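Local coordinates for protein titin (Homo sapiens, PDB 1WAA) that probably acts as an elastic element of striated muscle, of which this immunoglobulin domain is one of many modules linked in series, at residues V15-G20 and H65-G70; H24-L29 and G57-L62. All blocks are in the same frame, centred on the assembly; numbering follows the deposited sequence.

After strand 8-10 the chain runs through strand 15-18 and the turn that follows, one half of contact 1. It then enters strand 23-29, which supplies residues 24-29 of contact 2. After 27 intervening residues, 57-62 returns and closes contact 2 as an antiparallel strand pair. The chain then leaves strand 59-64 into the loop 65-70, which closes contact 1. Contact 2 is thus nested inside the loop closed by contact 1. Their centres lie about 19 Å apart, but they touch where Val15 packs on Phe25. Contact 2 joins two strands of one sheet, while contact 1 ties an edge strand of the other sheet to a loop at one end of the domain.

Contact 1 (V15-G20 and H65-G70); sequences VEVFVG and HNCQLG. With ZN (zinc ion), chain Q.
Val17 meets Cys67 side chain to side chain. Its CG1 branch does the touching, lying 3.7 Å from Cys67 CB and reaching SG as well. The chi1 of 67° sets CG1 between the backbone N and the carbonyl carbon, and this turns it to Cys67. Val19 lies at the turn after the strand and uses both branches. The side chains of Val19 and Gln68 cross at about a right angle, with Val19 CG1 3.7 Å from Gln68 OE1. Val19 CG2 presses on Leu69 CD1 at 3.5 Å, a tight carbon contact. Val19 CA also makes a C-H...O contact with Cys67 O.

Gly20 supplies the direct hydrogen bond. Its N donates to Cys67 O at 2.7 Å, nearly straight at 166° and in the carbonyl plane. A side chain at these backbone angles would be jammed against Val19 O. Gly20 CA also faces Asn66 OD1. Water 1 adds a second polar link: it donates to Gly20 O and accepts from Asn66 N, at 2.9 Å each. Within the loop, Gln68 folds back and its NE2 makes weak hydrogen bonds to Asn66 O and OD1.

His65 stands apart from strand 15-18. Its NE2 binds a zinc ion, which also takes water 2, Glu52 and an acidic side chain of a neighbouring chain. This site links subunits in the crystal assembly.

In the immunoglobulin I-set fold, 15-18 is the A' strand and 65-70 belongs to the E-F loop, which joins the two sheets. Val17 also packs on Leu88 and Val90, and Cys67 on Ala23. Strand 15-18 runs parallel to strand 82-91 at the edge of its sheet. Segment 65-70 lies in the connection from strand 59-64 to strand 73-79, and a short 3-10 segment starts at Leu69.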
loop_
_atom_site.group_PDB
_atom_site.type_symbol
_atom_site.label_atom_id
_atom_site.label_comp_id
_atom_site.label_asym_id
_atom_site.label_seq_id
_atom_site.Cartn_x
_atom_site.Cartn_y
_atom_site.Cartn_z
ATOM N N VAL C 15 19.383 14.074 -15.165
ATOM C CA VAL C 15 18.242 14.648 -15.842
ATOM C C VAL C 15 18.742 16.025 -16.278
ATOM O O VAL C 15 19.398 16.696 -15.482
ATOM C CB VAL C 15 17.048 14.861 -14.879
ATOM C CG1 VAL C 15 15.935 15.669 -15.565
ATOM C CG2 VAL C 15 16.513 13.522 -14.377
ATOM N N GLU C 16 18.450 16.416 -17.517
ATOM C CA GLU C 16 18.584 17.804 -17.924
ATOM C C GLU C 16 17.181 18.315 -18.175
ATOM O O GLU C 16 16.330 17.578 -18.686
ATOM C CB GLU C 16 19.417 17.948 -19.180
ATOM C CG GLU C 16 20.645 17.070 -19.218
ATOM C CD GLU C 16 21.439 17.236 -20.513
ATOM O OE1 GLU C 16 22.582 16.712 -20.607
ATOM O OE2 GLU C 16 20.930 17.894 -21.447
ATOM N N VAL C 17 16.952 19.576 -17.814
ATOM C CA VAL C 17 15.622 20.159 -17.866
ATOM C C VAL C 17 15.796 21.645 -18.171
ATOM O O VAL C 17 16.758 22.229 -17.719
ATOM C CB VAL C 17 14.856 19.929 -16.514
ATOM C CG1 VAL C 17 15.483 20.706 -15.333
ATOM C CG2 VAL C 17 13.407 20.254 -16.639
ATOM N N PHE C 18 14.871 22.222 -18.942
ATOM C CA PHE C 18 14.879 23.665 -19.213
ATOM C C PHE C 18 14.102 24.382 -18.105
ATOM O O PHE C 18 13.253 23.784 -17.428
ATOM C CB PHE C 18 14.260 23.984 -20.583
ATOM C CG PHE C 18 15.084 23.495 -21.752
ATOM C CD1 PHE C 18 14.663 22.409 -22.513
ATOM C CD2 PHE C 18 16.301 24.096 -22.070
ATOM C CE1 PHE C 18 15.419 21.954 -23.604
ATOM C CE2 PHE C 18 17.060 23.642 -23.166
ATOM C CZ PHE C 18 16.607 22.557 -23.913
ATOM N N VAL C 19 14.379 25.665 -17.957
ATOM C CA VAL C 19 13.781 26.425 -16.876
ATOM C C VAL C 19 12.268 26.373 -17.004
ATOM O O VAL C 19 11.711 26.596 -18.085
ATOM C CB VAL C 19 14.266 27.871 -16.941
ATOM C CG1 VAL C 19 13.515 28.783 -15.957
ATOM C CG2 VAL C 19 15.773 27.952 -16.665
ATOM N N GLY C 20 11.618 26.067 -15.898
ATOM C CA GLY C 20 10.161 26.055 -15.836
ATOM C C GLY C 20 9.555 24.685 -16.120
ATOM O O GLY C 20 8.370 24.462 -15.871
ATOM N N HIS C 65 8.814 20.242 -9.970
ATOM C CA HIS C 65 8.140 21.106 -10.935
ATOM C C HIS C 65 8.796 22.453 -10.984
ATOM O O HIS C 65 9.472 22.831 -10.040
ATOM C CB HIS C 65 6.689 21.318 -10.518
ATOM C CG HIS C 65 5.850 20.092 -10.700
ATOM N ND1 HIS C 65 5.648 19.530 -11.943
ATOM C CD2 HIS C 65 5.184 19.320 -9.813
ATOM C CE1 HIS C 65 4.877 18.466 -11.801
ATOM N NE2 HIS C 65 4.590 18.322 -10.529
ATOM N N ASN C 66 8.566 23.150 -12.095
ATOM C CA ASN C 66 8.989 24.533 -12.272
ATOM C C ASN C 66 10.471 24.716 -11.925
ATOM O O ASN C 66 10.841 25.580 -11.135
ATOM C CB ASN C 66 8.110 25.415 -11.378
ATOM C CG ASN C 66 8.283 26.871 -11.660
ATOM O OD1 ASN C 66 8.712 27.238 -12.761
ATOM N ND2 ASN C 66 7.975 27.725 -10.700
ATOM N N CYS C 67 11.302 23.876 -12.522
ATOM C CA CYS C 67 12.751 23.890 -12.269
ATOM C C CYS C 67 13.388 25.222 -12.630
ATOM O O CYS C 67 13.032 25.850 -13.631
ATOM C CB CYS C 67 13.421 22.786 -13.059
ATOM S SG CYS C 67 13.124 21.160 -12.255
ATOM N N GLN C 68 14.331 25.629 -11.779
ATOM C CA GLN C 68 15.038 26.912 -11.919
ATOM C C GLN C 68 16.560 26.660 -11.967
ATOM O O GLN C 68 17.053 25.623 -11.520
ATOM C CB GLN C 68 14.644 27.857 -10.767
ATOM C CG GLN C 68 13.130 28.185 -10.725
ATOM C CD GLN C 68 12.624 28.941 -11.959
ATOM O OE1 GLN C 68 13.306 29.839 -12.466
ATOM N NE2 GLN C 68 11.434 28.612 -12.452
ATOM N N LEU C 69 17.271 27.613 -12.540
ATOM C CA LEU C 69 18.722 27.526 -12.735
ATOM C C LEU C 69 19.506 27.189 -11.454
ATOM O O LEU C 69 20.466 26.404 -11.484
ATOM C CB LEU C 69 19.233 28.862 -13.271
ATOM C CG LEU C 69 19.830 28.903 -14.682
ATOM C CD1 LEU C 69 19.127 27.996 -15.689
ATOM C CD2 LEU C 69 19.794 30.340 -15.197
ATOM N N GLY C 70 19.102 27.787 -10.347
ATOM C CA GLY C 70 19.792 27.593 -9.067
ATOM C C GLY C 70 19.663 26.163 -8.538
ATOM O O GLY C 70 20.420 25.737 -7.668
HETATM ZN ZN ZN Q . 3.227 16.844 -9.865
HETATM O O HOH W 1 6.932 22.505 -14.359
HETATM O O HOH W 2 1.437 18.002 -9.687
#

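Contact 2 (H24-L29 and G57-L62). With ZN (zinc ion), chain B; ZN (zinc ion), chain D.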
loop_
_atom_site.group_PDB
_atom_site.type_symbol
_atom_site.label_atom_id
_atom_site.label_comp_id
_atom_site.label_asym_id
_atom_site.label_seq_id
_atom_site.Cartn_x
_atom_site.Cartn_y
_atom_site.Cartn_z
ATOM N N HIS C 24 12.087 14.542 -13.434
ATOM C CA HIS C 24 11.588 13.342 -12.762
ATOM C C HIS C 24 12.744 12.408 -12.541
ATOM O O HIS C 24 13.390 11.993 -13.499
ATOM C CB HIS C 24 10.553 12.585 -13.626
ATOM C CG HIS C 24 9.386 13.423 -14.121
ATOM N ND1 HIS C 24 9.438 14.129 -15.310
ATOM C CD2 HIS C 24 8.151 13.649 -13.600
ATOM C CE1 HIS C 24 8.284 14.757 -15.486
ATOM N NE2 HIS C 24 7.495 14.480 -14.469
ATOM N N PHE C 25 13.005 12.074 -11.286
ATOM C CA PHE C 25 14.065 11.108 -10.953
ATOM C C PHE C 25 13.443 9.781 -10.498
ATOM O O PHE C 25 12.343 9.748 -9.922
ATOM C CB PHE C 25 14.962 11.644 -9.834
ATOM C CG PHE C 25 15.867 12.767 -10.275
ATOM C CD1 PHE C 25 17.153 12.482 -10.731
ATOM C CD2 PHE C 25 15.423 14.088 -10.235
ATOM C CE1 PHE C 25 18.003 13.527 -11.152
ATOM C CE2 PHE C 25 16.261 15.131 -10.663
ATOM C CZ PHE C 25 17.553 14.845 -11.120
ATOM N N GLU C 26 14.131 8.681 -10.765
ATOM C CA GLU C 26 13.647 7.380 -10.292
ATOM C C GLU C 26 14.819 6.469 -9.990
ATOM O O GLU C 26 15.862 6.522 -10.645
ATOM C CB GLU C 26 12.669 6.657 -11.266
ATOM C CG GLU C 26 13.194 6.449 -12.651
ATOM C CD GLU C 26 12.672 5.206 -13.395
ATOM O OE1 GLU C 26 12.916 5.143 -14.613
ATOM O OE2 GLU C 26 12.033 4.250 -12.826
ATOM N N ILE C 27 14.609 5.685 -8.963
ATOM C CA ILE C 27 15.579 4.699 -8.508
ATOM C C ILE C 27 14.798 3.447 -8.099
ATOM O O ILE C 27 13.665 3.535 -7.574
ATOM C CB ILE C 27 16.419 5.282 -7.324
ATOM C CG1 ILE C 27 17.425 4.255 -6.787
ATOM C CG2 ILE C 27 15.542 5.780 -6.182
ATOM C CD1 ILE C 27 18.268 4.781 -5.655
ATOM N N GLU C 28 15.387 2.292 -8.363
ATOM C CA GLU C 28 14.772 1.029 -7.975
ATOM C C GLU C 28 15.660 0.330 -6.955
ATOM O O GLU C 28 16.868 0.201 -7.145
ATOM C CB GLU C 28 14.568 0.122 -9.168
ATOM C CG GLU C 28 13.825 -1.150 -8.787
ATOM C CD GLU C 28 13.458 -2.001 -9.986
ATOM O OE1 GLU C 28 13.905 -3.178 -10.047
ATOM O OE2 GLU C 28 12.719 -1.524 -10.910
ATOM N N LEU C 29 15.050 -0.107 -5.871
ATOM C CA LEU C 29 15.775 -0.796 -4.797
ATOM C C LEU C 29 15.573 -2.309 -4.933
ATOM O O LEU C 29 14.758 -2.767 -5.744
ATOM C CB LEU C 29 15.222 -0.350 -3.460
ATOM C CG LEU C 29 15.856 0.872 -2.777
ATOM C CD1 LEU C 29 16.562 1.842 -3.726
ATOM C CD2 LEU C 29 14.827 1.625 -1.918
ATOM N N GLY C 57 6.164 0.107 -4.502
ATOM C CA GLY C 57 6.922 -1.152 -4.475
ATOM C C GLY C 57 8.403 -0.806 -4.364
ATOM O O GLY C 57 8.811 -0.042 -3.477
ATOM N N LYS C 58 9.181 -1.322 -5.295
ATOM C CA LYS C 58 10.637 -1.139 -5.275
ATOM C C LYS C 58 11.088 0.199 -5.840
ATOM O O LYS C 58 12.280 0.536 -5.782
ATOM C CB LYS C 58 11.311 -2.243 -6.091
ATOM C CG LYS C 58 11.211 -3.601 -5.445
ATOM C CD LYS C 58 12.104 -4.602 -6.142
ATOM C CE LYS C 58 11.406 -5.253 -7.320
ATOM N NZ LYS C 58 12.368 -5.834 -8.286
ATOM N N LYS C 59 10.140 0.951 -6.368
ATOM C CA LYS C 59 10.432 2.214 -7.024
ATOM C C LYS C 59 10.307 3.407 -6.099
ATOM O O LYS C 59 9.390 3.484 -5.282
ATOM C CB LYS C 59 9.444 2.423 -8.184
ATOM C CG LYS C 59 9.684 1.481 -9.324
ATOM C CD LYS C 59 10.912 1.883 -10.120
ATOM C CE LYS C 59 10.679 1.695 -11.593
ATOM N NZ LYS C 59 11.862 1.113 -12.246
ATOM N N HIS C 60 11.253 4.320 -6.237
ATOM C CA HIS C 60 11.161 5.614 -5.561
ATOM C C HIS C 60 11.305 6.697 -6.628
ATOM O O HIS C 60 12.210 6.634 -7.467
ATOM C CB HIS C 60 12.225 5.782 -4.501
ATOM C CG HIS C 60 11.879 5.080 -3.207
ATOM N ND1 HIS C 60 12.107 3.728 -3.024
ATOM C CD2 HIS C 60 11.328 5.534 -2.054
ATOM C CE1 HIS C 60 11.717 3.391 -1.805
ATOM N NE2 HIS C 60 11.249 4.463 -1.204
ATOM N N ILE C 61 10.409 7.672 -6.585
ATOM C CA ILE C 61 10.411 8.754 -7.574
ATOM C C ILE C 61 10.290 10.123 -6.897
ATOM O O ILE C 61 9.603 10.276 -5.875
ATOM C CB ILE C 61 9.234 8.530 -8.569
ATOM C CG1 ILE C 61 9.520 7.301 -9.462
ATOM C CG2 ILE C 61 8.945 9.769 -9.453
ATOM C CD1 ILE C 61 8.261 6.650 -10.006
ATOM N N LEU C 62 11.004 11.065 -7.494
ATOM C CA LEU C 62 11.029 12.460 -7.100
ATOM C C LEU C 62 10.614 13.275 -8.324
ATOM O O LEU C 62 11.166 13.086 -9.416
ATOM C CB LEU C 62 12.451 12.881 -6.683
ATOM C CG LEU C 62 12.544 14.366 -6.331
ATOM C CD1 LEU C 62 11.795 14.712 -5.031
ATOM C CD2 LEU C 62 13.989 14.858 -6.216
HETATM ZN ZN ZN B . 10.521 13.385 -16.963
HETATM ZN ZN ZN D . 12.233 3.158 -15.170
HETATM O O HOH W 3 12.651 14.128 -16.664
HETATM O O HOH W 4 13.771 1.795 -14.830
HETATM O O HOH W 5 9.360 14.108 -18.924
#
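Glu28 reaches Lys58 and Lys59 with CG anti to the backbone N (chi1 -175°) and the chain extended beyond it. Lys59 takes another course: it bends at chi2 and again further out, and this carries NZ to Glu28. The two side chains cross obliquely. Lys59 NZ donates to Glu28 OE2 in a salt bridge of 3.1 Å, on the anti side of the oxygen and a little out of the carboxylate plane. Glu28 OE1 forms a longer salt bridge to Lys58 NZ, 3.5 Å away. With an alanine here, Lys58 would probably be left without its carboxylate mate, and Lys59 would lose one of its acidic partners. The strongest polar partner of Lys59 NZ is an acidic side chain of a neighbouring chain.

Glu26 lies on the same face as Glu28. Both of its carboxylate oxygens bind a zinc ion, with OE1 the nearer at 2.2 Å. Water 4 and groups of a neighbouring chain complete that site. Two residues earlier, His24 ND1 binds another zinc ion at 2.1 Å; waters 3 and 5 and a polar side chain of a neighbouring chain are its other ligands. Ile61 CG1 rests on Glu26 CB.

Residues 24-29 belong to the B strand and 59-62 to the E strand of the immunoglobulin fold, neighbours in one sheet; Gly57 and Lys58 lead into E. Phe25 and Leu62 exchange two backbone hydrogen bonds, as do Ile27 and His60. Glu26-Ile61 and Glu28-Lys59 are the non-hydrogen-bonded pairs. Leu29 N closes the pairing at Lys58 O, 2.8 Å away.

Phe25, Ile27, His60 and Leu62 line the opposite face, which looks into the sandwich core at Trp38. Ile27 CG2 lies 3.7 Å from His60 CB, and Leu29 CD2 lies against the His60 ring at 3.6 Å from CE1. His60 NE2 has a weak hydrogen bond to Val34 O, whereas ND1 is buried with no partner.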